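PDB 2YGM: blood group a-and b-cleaving endo-beta-galactosidase from Streptococcus pneumoniae, which probably serves as the carbohydrate-binding part of an endo-beta-galactosidase that cleaves blood group A and B glycans, its first module holding a galactose- and fucose-containing ligand. Local coordinates for residues A32-G37 against G62-S67; I45-S50 against E160-D165; I106-D111 against I135-P140. All coordinates share one frame; numbering follows the deposited sequence.

All three interactions lie in the first NPCBM/NEW2 module, on the same side of the chain's centre. Interactions 1 and 2 are about 11 Å apart between centres, their segments alternate along the sequence, and they touch: Thr63 N probably hydrogen-bonds Val161 O, and Thr35 N probably bonds Glu160 OE1. Both reach the alpha-D-galactopyranose, so sugar-binding residues are supplied from helix 34-38, the loop after strand 60-62 and the start of segment 160-165. Interaction 3 comes after interaction 1 and between the two segments of interaction 2, about 18 Å from it between centres. Phe163 packs on Ile106 and Ile108, so the strand that follows the sugar-binding Glu160 also packs against the sheet containing strand 105-110.

Interaction 1 (A32-G37 against G62-S67); sequences APFTTG and GTVADS. With GLA (alpha-D-galactopyranose), chain C.
Phe34 carries CG trans to its backbone nitrogen (chi1 -170°), which sends the ring towards segment 62-67, while Val64 at chi1 169° leaves CG2 next to its own amide nitrogen and facing that ring. The pair sits in an NPCBM/NEW2 module, a beta-sandwich of the galactose-binding-domain clan, where the short helix 34-38 meets the loop that follows strand 60-62. The two side chains cross at about a right angle. Val64 CG2 lies over one face of the Phe34 ring, 3.9 Å from its centroid and 30° off the normal, which meets the description of a CH-pi contact; its closest ring atom is Phe34 CD1 at 3.5 Å. Gly62 O approaches the same ring in its plane, at the edge, 3.6 Å from Phe34 CD2. A backbone contact adds to this: Gly62 CA points a hydrogen at Ala32 O over 3.4 Å. His19 brings a second ring against Phe34. Pro33 takes the N-cap position, and its carbonyl receives the Gly37 amide in the first turn of the helix.

Thr35, next after Phe34, and Val64 itself reach the sugar. Thr35 OG1 accepts a hydrogen bond from O3 of the alpha-D-galactopyranose at 2.5 Å and is also bonded to Glu160 OE2. Across the site the other Val64 branch, CG1, rests 3.8 Å from the sugar C6.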
loop_
_atom_site.group_PDB
_atom_site.type_symbol
_atom_site.label_atom_id
_atom_site.label_comp_id
_atom_site.label_asym_id
_atom_site.label_seq_id
_atom_site.Cartn_x
_atom_site.Cartn_y
_atom_site.Cartn_z
ATOM N N ALA A 32 2.437 -1.775 -16.501
ATOM C CA ALA A 32 2.269 -1.193 -17.838
ATOM C C ALA A 32 2.448 -2.253 -18.929
ATOM O O ALA A 32 3.125 -3.257 -18.706
ATOM C CB ALA A 32 3.257 -0.042 -18.057
ATOM N N PRO A 33 1.839 -2.035 -20.113
ATOM C CA PRO A 33 2.119 -2.879 -21.280
ATOM C C PRO A 33 3.583 -2.764 -21.709
ATOM O O PRO A 33 4.230 -1.745 -21.437
ATOM C CB PRO A 33 1.202 -2.303 -22.364
ATOM C CG PRO A 33 0.113 -1.614 -21.616
ATOM C CD PRO A 33 0.766 -1.061 -20.388
ATOM N N PHE A 34 4.094 -3.794 -22.378
ATOM C CA PHE A 34 5.523 -3.871 -22.680
ATOM C C PHE A 34 6.036 -2.718 -23.544
ATOM O O PHE A 34 7.012 -2.063 -23.180
ATOM C CB PHE A 34 5.890 -5.215 -23.317
ATOM C CG PHE A 34 7.372 -5.440 -23.432
ATOM C CD1 PHE A 34 8.074 -5.003 -24.554
ATOM C CD2 PHE A 34 8.072 -6.076 -22.412
ATOM C CE1 PHE A 34 9.446 -5.206 -24.662
ATOM C CE2 PHE A 34 9.444 -6.281 -22.509
ATOM C CZ PHE A 34 10.133 -5.842 -23.637
ATOM N N THR A 35 5.380 -2.478 -24.676
ATOM C CA THR A 35 5.848 -1.488 -25.645
ATOM C C THR A 35 5.618 -0.051 -25.170
ATOM O O THR A 35 6.546 0.765 -25.198
ATOM C CB THR A 35 5.213 -1.709 -27.036
ATOM O OG1 THR A 35 5.418 -3.067 -27.438
ATOM C CG2 THR A 35 5.836 -0.782 -28.078
ATOM N N THR A 36 4.394 0.247 -24.728
ATOM C CA THR A 36 4.048 1.588 -24.238
ATOM C C THR A 36 4.879 1.967 -23.011
ATOM O O THR A 36 5.283 3.123 -22.864
ATOM C CB THR A 36 2.538 1.736 -23.906
ATOM O OG1 THR A 36 2.187 0.844 -22.843
ATOM C CG2 THR A 36 1.668 1.446 -25.130
ATOM N N GLY A 37 5.126 0.986 -22.144
ATOM C CA GLY A 37 5.946 1.173 -20.948
ATOM C C GLY A 37 7.385 1.532 -21.268
ATOM O O GLY A 37 7.924 2.489 -20.713
ATOM N N GLY A 62 3.819 -6.672 -17.484
ATOM C CA GLY A 62 3.693 -6.591 -18.938
ATOM C C GLY A 62 4.915 -7.108 -19.672
ATOM O O GLY A 62 6.023 -6.613 -19.463
ATOM N N THR A 63 4.714 -8.098 -20.541
ATOM C CA THR A 63 5.826 -8.718 -21.259
ATOM C C THR A 63 5.512 -9.021 -22.724
ATOM O O THR A 63 4.398 -8.789 -23.194
ATOM C CB THR A 63 6.340 -10.000 -20.533
ATOM O OG1 THR A 63 7.586 -10.413 -21.114
ATOM C CG2 THR A 63 5.329 -11.146 -20.630
ATOM N N VAL A 64 6.518 -9.511 -23.443
ATOM C CA VAL A 64 6.335 -10.047 -24.784
ATOM C C VAL A 64 6.678 -11.529 -24.726
ATOM O O VAL A 64 7.739 -11.898 -24.229
ATOM C CB VAL A 64 7.216 -9.313 -25.829
ATOM C CG1 VAL A 64 7.219 -10.049 -27.161
ATOM C CG2 VAL A 64 6.734 -7.878 -26.022
ATOM N N ALA A 65 5.766 -12.369 -25.214
ATOM C CA ALA A 65 5.950 -13.822 -25.204
ATOM C C ALA A 65 7.153 -14.247 -26.042
ATOM O O ALA A 65 7.515 -13.564 -27.000
ATOM C CB ALA A 65 4.689 -14.516 -25.694
ATOM N N ASP A 66 7.772 -15.364 -25.669
ATOM C CA ASP A 66 8.882 -15.929 -26.435
ATOM C C ASP A 66 8.714 -17.450 -26.538
ATOM O O ASP A 66 7.598 -17.928 -26.745
ATOM C CB ASP A 66 10.230 -15.529 -25.819
ATOM C CG ASP A 66 11.335 -15.369 -26.862
ATOM O OD1 ASP A 66 11.044 -15.433 -28.074
ATOM O OD2 ASP A 66 12.503 -15.176 -26.463
ATOM N N SER A 67 9.796 -18.215 -26.392
ATOM C CA SER A 67 9.695 -19.679 -26.473
ATOM C C SER A 67 10.319 -20.438 -25.292
ATOM O O SER A 67 11.228 -21.251 -25.488
ATOM C CB SER A 67 10.261 -20.191 -27.806
ATOM O OG SER A 67 9.341 -19.972 -28.861
HETATM C C1 GLA C . 5.700 -5.815 -32.800
HETATM C C2 GLA C . 4.916 -4.866 -31.887
HETATM C C3 GLA C . 5.803 -4.389 -30.742
HETATM C C4 GLA C . 6.334 -5.583 -29.960
HETATM C C5 GLA C . 7.083 -6.527 -30.902
HETATM C C6 GLA C . 7.518 -7.789 -30.161
HETATM O O2 GLA C . 4.459 -3.751 -32.616
HETATM O O3 GLA C . 5.071 -3.538 -29.895
HETATM O O4 GLA C . 5.266 -6.261 -29.334
HETATM O O5 GLA C . 6.309 -6.869 -32.049
HETATM O O6 GLA C . 8.023 -8.741 -31.070
#

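Interaction 2 (I45-S50 against E160-D165); sequences ISLLTS and EVVFAD. With GLA (alpha-D-galactopyranose), chain C.
The strand bearing Ile45 and Leu47 passes over the one bearing Val162 and Ala164 almost perpendicularly, the short axes inclined at 94° and no closer than 8.1 Å. No hydrogen bond joins the two segments, and that separation is too wide for neighbours in one sheet; the contact is an orthogonal packing of one layer on another. Four buried side chains, with their beta carbons directed at the opposing strand, make it.

Ile45 works through its branch methyl. With chi1 at -63° CG2 lies trans to the backbone nitrogen, and it settles 3.7 Å from Ala164 CB and 3.8 Å from Val162 CB, so one methyl bridges two residues on the same side of strand 161-164. Ile45 and Val162 slide past each other in opposite senses. Leu47 and Val162 instead meet end on: CD2 of Leu47 is 3.7 Å from CG2 of Val162, and Leu47 CD1 leans across to Ala164 CB at 3.8 Å. Ala164, the smallest of the four, thus has a partner from both Ile45 and Leu47.

At the start of the second segment Glu160 bends at chi2 (-87°) and presents its carboxylate to the alpha-D-galactopyranose. O4 of the sugar donates to Glu160 OE2 at 2.5 Å, whereas the bond from O3 to that oxygen is weak. Glu160 thus binds the sugar directly, next to the packed strand but not through the packing itself.

Strand 45-48 pairs antiparallel with strand 54-57, whose Phe57 also touches Ala164. Strand 161-171 runs antiparallel to strands 60-62 and 82-87, and Phe163, turned away from Ile45 and Leu47, packs on Leu148 of strand 145-151.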
loop_
_atom_site.group_PDB
_atom_site.type_symbol
_atom_site.label_atom_id
_atom_site.label_comp_id
_atom_site.label_asym_id
_atom_site.label_seq_id
_atom_site.Cartn_x
_atom_site.Cartn_y
_atom_site.Cartn_z
ATOM N N ILE A 45 -2.523 -1.055 -18.015
ATOM C CA ILE A 45 -2.850 -2.411 -18.452
ATOM C C ILE A 45 -4.357 -2.573 -18.670
ATOM O O ILE A 45 -5.151 -2.347 -17.756
ATOM C CB ILE A 45 -2.316 -3.469 -17.448
ATOM C CG1 ILE A 45 -0.784 -3.408 -17.383
ATOM C CG2 ILE A 45 -2.784 -4.871 -17.834
ATOM C CD1 ILE A 45 -0.170 -4.170 -16.231
ATOM N N SER A 46 -4.738 -2.949 -19.889
ATOM C CA SER A 46 -6.149 -3.119 -20.234
ATOM C C SER A 46 -6.451 -4.453 -20.920
ATOM O O SER A 46 -5.811 -4.824 -21.910
ATOM C CB SER A 46 -6.649 -1.953 -21.093
ATOM O OG SER A 46 -5.985 -1.917 -22.340
ATOM N N LEU A 47 -7.438 -5.159 -20.376
ATOM C CA LEU A 47 -7.880 -6.439 -20.915
ATOM C C LEU A 47 -9.378 -6.449 -21.188
ATOM O O LEU A 47 -10.085 -5.487 -20.876
ATOM C CB LEU A 47 -7.513 -7.579 -19.961
ATOM C CG LEU A 47 -6.068 -8.072 -19.994
ATOM C CD1 LEU A 47 -5.813 -9.058 -18.867
ATOM C CD2 LEU A 47 -5.751 -8.699 -21.343
ATOM N N LEU A 48 -9.849 -7.545 -21.770
ATOM C CA LEU A 48 -11.252 -7.703 -22.107
ATOM C C LEU A 48 -11.923 -8.654 -21.117
ATOM O O LEU A 48 -11.575 -9.835 -21.049
ATOM C CB LEU A 48 -11.378 -8.237 -23.536
ATOM C CG LEU A 48 -12.542 -7.759 -24.404
ATOM C CD1 LEU A 48 -12.396 -6.288 -24.764
ATOM C CD2 LEU A 48 -12.620 -8.605 -25.664
ATOM N N THR A 49 -12.866 -8.125 -20.338
ATOM C CA THR A 49 -13.690 -8.940 -19.439
ATOM C C THR A 49 -14.855 -9.527 -20.250
ATOM O O THR A 49 -14.766 -9.631 -21.476
ATOM C CB THR A 49 -14.211 -8.119 -18.215
ATOM O OG1 THR A 49 -13.229 -7.154 -17.819
ATOM C CG2 THR A 49 -14.516 -9.031 -17.024
ATOM N N SER A 50 -15.937 -9.910 -19.574
ATOM C CA SER A 50 -17.116 -10.467 -20.239
ATOM C C SER A 50 -17.813 -9.440 -21.130
ATOM O O SER A 50 -17.908 -8.262 -20.775
ATOM C CB SER A 50 -18.099 -11.032 -19.213
ATOM O OG SER A 50 -17.590 -12.215 -18.621
ATOM N N GLU A 160 1.872 -8.932 -26.622
ATOM C CA GLU A 160 1.942 -8.105 -25.421
ATOM C C GLU A 160 1.190 -8.753 -24.258
ATOM O O GLU A 160 0.163 -8.240 -23.811
ATOM C CB GLU A 160 1.349 -6.720 -25.703
ATOM C CG GLU A 160 1.941 -5.995 -26.903
ATOM C CD GLU A 160 3.175 -5.209 -26.555
ATOM O OE1 GLU A 160 3.122 -4.412 -25.596
ATOM O OE2 GLU A 160 4.199 -5.385 -27.246
ATOM N N VAL A 161 1.704 -9.882 -23.772
ATOM C CA VAL A 161 1.058 -10.606 -22.684
ATOM C C VAL A 161 1.123 -9.779 -21.413
ATOM O O VAL A 161 2.182 -9.255 -21.050
ATOM C CB VAL A 161 1.690 -11.998 -22.442
ATOM C CG1 VAL A 161 1.166 -12.626 -21.148
ATOM C CG2 VAL A 161 1.420 -12.917 -23.626
ATOM N N VAL A 162 -0.025 -9.658 -20.754
ATOM C CA VAL A 162 -0.107 -9.010 -19.457
ATOM C C VAL A 162 -0.633 -9.964 -18.390
ATOM O O VAL A 162 -1.607 -10.696 -18.603
ATOM C CB VAL A 162 -0.954 -7.703 -19.494
ATOM C CG1 VAL A 162 -0.204 -6.599 -20.242
ATOM C CG2 VAL A 162 -2.332 -7.943 -20.112
ATOM N N PHE A 163 0.040 -9.961 -17.248
ATOM C CA PHE A 163 -0.457 -10.643 -16.070
ATOM C C PHE A 163 -1.096 -9.591 -15.171
ATOM O O PHE A 163 -0.502 -9.142 -14.191
ATOM C CB PHE A 163 0.676 -11.392 -15.365
ATOM C CG PHE A 163 1.255 -12.516 -16.182
ATOM C CD1 PHE A 163 2.277 -12.277 -17.100
ATOM C CD2 PHE A 163 0.779 -13.813 -16.035
ATOM C CE1 PHE A 163 2.816 -13.312 -17.856
ATOM C CE2 PHE A 163 1.311 -14.855 -16.786
ATOM C CZ PHE A 163 2.332 -14.603 -17.700
ATOM N N ALA A 164 -2.314 -9.199 -15.537
ATOM C CA ALA A 164 -3.030 -8.102 -14.886
ATOM C C ALA A 164 -3.509 -8.469 -13.493
ATOM O O ALA A 164 -4.091 -9.540 -13.288
ATOM C CB ALA A 164 -4.201 -7.643 -15.746
ATOM N N ASP A 165 -3.248 -7.563 -12.549
ATOM C CA ASP A 165 -3.627 -7.701 -11.138
ATOM C C ASP A 165 -2.953 -8.897 -10.447
ATOM O O ASP A 165 -3.458 -9.424 -9.455
ATOM C CB ASP A 165 -5.158 -7.737 -10.988
ATOM C CG ASP A 165 -5.623 -7.320 -9.604
ATOM O OD1 ASP A 165 -5.227 -6.229 -9.137
ATOM O OD2 ASP A 165 -6.391 -8.085 -8.984
HETATM C C1 GLA C . 5.700 -5.815 -32.800
HETATM C C2 GLA C . 4.916 -4.866 -31.887
HETATM C C3 GLA C . 5.803 -4.389 -30.742
HETATM C C4 GLA C . 6.334 -5.583 -29.960
HETATM C C5 GLA C . 7.083 -6.527 -30.902
HETATM C C6 GLA C . 7.518 -7.789 -30.161
HETATM O O2 GLA C . 4.459 -3.751 -32.616
HETATM O O3 GLA C . 5.071 -3.538 -29.895
HETATM O O4 GLA C . 5.266 -6.261 -29.334
HETATM O O5 GLA C . 6.309 -6.869 -32.049
HETATM O O6 GLA C . 8.023 -8.741 -31.070
#

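Interaction 3 (I106-D111 against I135-P140); sequences IEIEID and ISVTIP
Ile110 CD1 makes three of the five contacts here, lying 3.9 Å from Pro140 CD, 3.9 Å from the carbonyl oxygen Thr138 O and 4.1 Å from Ile139 CG1. Its chain is extended at chi2 (169°), which carries the terminal methyl across to the bend where segment 135-140 leaves its strand. The Ile110 methyl abuts the CD methylene of the Pro140 ring. Further along, Ile108 uses CG1: this methylene is 4.0 Å from Ile135 CD1 and, more loosely, 4.2 Å from Val137 CG2. Ile135 reaches it with CG1 placed between its backbone nitrogen and carbonyl carbon (chi1 62°), and the two isoleucine side chains cross obliquely. Every one of these meetings is apolar or a methyl-to-carbonyl approach, and no hydrogen bond runs between the segments.

The backbones explain why. Strands 106-110 and 135-138 point nearly the same way, 20° apart, but their axes come no closer than 9.5 Å, and the matched alpha carbons of Ile108 and Val137 are 8.0 Å apart. That spacing and small twist are those of aligned packing between the two layers of a beta-sandwich: strand 105-110 belongs to the five-stranded antiparallel sheet, while strand 133-138 pairs with strand 82-87 in the other. Glu107 and Glu109 direct their beta carbons away from segment 135-140, leaving the isoleucines to fill the interior.

The next shell holds these groups in place. Ile108 rests on Ile146 and Leu148 of the adjoining strand 145-151 and on Phe83 of the opposite sheet, while Val115 touches both Ile110 and Val137. On the far face of strand 105-110, Glu107 and Glu109 each form a salt bridge with Lys149 NZ.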
loop_
_atom_site.group_PDB
_atom_site.type_symbol
_atom_site.label_atom_id
_atom_site.label_comp_id
_atom_site.label_asym_id
_atom_site.label_seq_id
_atom_site.Cartn_x
_atom_site.Cartn_y
_atom_site.Cartn_z
ATOM N N ILE A 106 -0.156 -19.828 -22.074
ATOM C CA ILE A 106 0.369 -19.203 -20.861
ATOM C C ILE A 106 0.460 -20.265 -19.765
ATOM O O ILE A 106 -0.466 -21.052 -19.578
ATOM C CB ILE A 106 -0.477 -17.989 -20.408
ATOM C CG1 ILE A 106 -0.522 -16.929 -21.519
ATOM C CG2 ILE A 106 0.093 -17.384 -19.134
ATOM C CD1 ILE A 106 -1.600 -15.881 -21.352
ATOM N N GLU A 107 1.590 -20.295 -19.067
ATOM C CA GLU A 107 1.852 -21.321 -18.059
ATOM C C GLU A 107 2.320 -20.736 -16.735
ATOM O O GLU A 107 3.081 -19.764 -16.702
ATOM C CB GLU A 107 2.914 -22.303 -18.553
ATOM C CG GLU A 107 2.442 -23.331 -19.561
ATOM C CD GLU A 107 3.537 -24.323 -19.935
ATOM O OE1 GLU A 107 4.686 -24.154 -19.474
ATOM O OE2 GLU A 107 3.252 -25.274 -20.692
ATOM N N ILE A 108 1.865 -21.344 -15.645
ATOM C CA ILE A 108 2.414 -21.063 -14.329
ATOM C C ILE A 108 3.214 -22.282 -13.863
ATOM O O ILE A 108 2.704 -23.405 -13.823
ATOM C CB ILE A 108 1.314 -20.667 -13.299
ATOM C CG1 ILE A 108 0.457 -19.496 -13.821
ATOM C CG2 ILE A 108 1.928 -20.338 -11.936
ATOM C CD1 ILE A 108 1.233 -18.235 -14.213
ATOM N N GLU A 109 4.480 -22.052 -13.535
ATOM C CA GLU A 109 5.358 -23.123 -13.093
ATOM C C GLU A 109 5.819 -22.868 -11.663
ATOM O O GLU A 109 6.238 -21.758 -11.329
ATOM C CB GLU A 109 6.551 -23.265 -14.048
ATOM C CG GLU A 109 7.367 -24.549 -13.872
ATOM C CD GLU A 109 8.486 -24.689 -14.900
ATOM O OE1 GLU A 109 8.191 -24.837 -16.108
ATOM O OE2 GLU A 109 9.665 -24.659 -14.492
ATOM N N ILE A 110 5.700 -23.886 -10.815
ATOM C CA ILE A 110 6.233 -23.825 -9.455
ATOM C C ILE A 110 7.224 -24.961 -9.236
ATOM O O ILE A 110 6.854 -26.136 -9.300
ATOM C CB ILE A 110 5.134 -23.882 -8.366
ATOM C CG1 ILE A 110 4.179 -22.689 -8.486
ATOM C CG2 ILE A 110 5.770 -23.914 -6.971
ATOM C CD1 ILE A 110 2.933 -22.805 -7.624
ATOM N N ASP A 111 8.482 -24.594 -8.987
ATOM C CA ASP A 111 9.551 -25.559 -8.699
ATOM C C ASP A 111 9.656 -26.646 -9.774
ATOM O O ASP A 111 9.558 -27.840 -9.480
ATOM C CB ASP A 111 9.363 -26.170 -7.301
ATOM C CG ASP A 111 9.547 -25.152 -6.191
ATOM O OD1 ASP A 111 10.425 -24.277 -6.327
ATOM O OD2 ASP A 111 8.820 -25.227 -5.175
ATOM N N ILE A 135 -7.430 -16.550 -13.252
ATOM C CA ILE A 135 -7.007 -17.839 -12.732
ATOM C C ILE A 135 -6.610 -17.753 -11.265
ATOM O O ILE A 135 -6.067 -16.745 -10.812
ATOM C CB ILE A 135 -5.851 -18.446 -13.574
ATOM C CG1 ILE A 135 -4.601 -17.555 -13.528
ATOM C CG2 ILE A 135 -6.313 -18.673 -15.015
ATOM C CD1 ILE A 135 -3.344 -18.203 -14.111
ATOM N N SER A 136 -6.905 -18.814 -10.526
ATOM C CA SER A 136 -6.429 -18.950 -9.163
ATOM C C SER A 136 -5.614 -20.230 -9.083
ATOM O O SER A 136 -6.143 -21.323 -9.293
ATOM C CB SER A 136 -7.598 -18.985 -8.174
ATOM O OG SER A 136 -7.117 -18.995 -6.843
ATOM N N VAL A 137 -4.324 -20.081 -8.795
ATOM C CA VAL A 137 -3.391 -21.203 -8.785
ATOM C C VAL A 137 -2.910 -21.495 -7.370
ATOM O O VAL A 137 -2.299 -20.637 -6.726
ATOM C CB VAL A 137 -2.164 -20.942 -9.693
ATOM C CG1 VAL A 137 -1.306 -22.200 -9.809
ATOM C CG2 VAL A 137 -2.601 -20.461 -11.074
ATOM N N THR A 138 -3.188 -22.710 -6.901
ATOM C CA THR A 138 -2.800 -23.144 -5.559
ATOM C C THR A 138 -1.286 -23.268 -5.449
ATOM O O THR A 138 -0.620 -23.693 -6.393
ATOM C CB THR A 138 -3.467 -24.485 -5.195
ATOM O OG1 THR A 138 -4.875 -24.395 -5.446
ATOM C CG2 THR A 138 -3.247 -24.841 -3.728
ATOM N N ILE A 139 -0.751 -22.877 -4.299
ATOM C CA ILE A 139 0.684 -22.964 -4.045
ATOM C C ILE A 139 0.945 -24.026 -2.975
ATOM O O ILE A 139 0.326 -23.985 -1.912
ATOM C CB ILE A 139 1.274 -21.589 -3.630
ATOM C CG1 ILE A 139 1.031 -20.550 -4.727
ATOM C CG2 ILE A 139 2.766 -21.696 -3.349
ATOM C CD1 ILE A 139 1.250 -19.130 -4.283
ATOM N N PRO A 140 1.841 -24.993 -3.265
ATOM C CA PRO A 140 2.190 -26.049 -2.304
ATOM C C PRO A 140 2.830 -25.497 -1.031
ATOM O O PRO A 140 3.381 -24.395 -1.047
ATOM C CB PRO A 140 3.194 -26.916 -3.078
ATOM C CG PRO A 140 2.881 -26.665 -4.515
ATOM C CD PRO A 140 2.479 -25.220 -4.576
#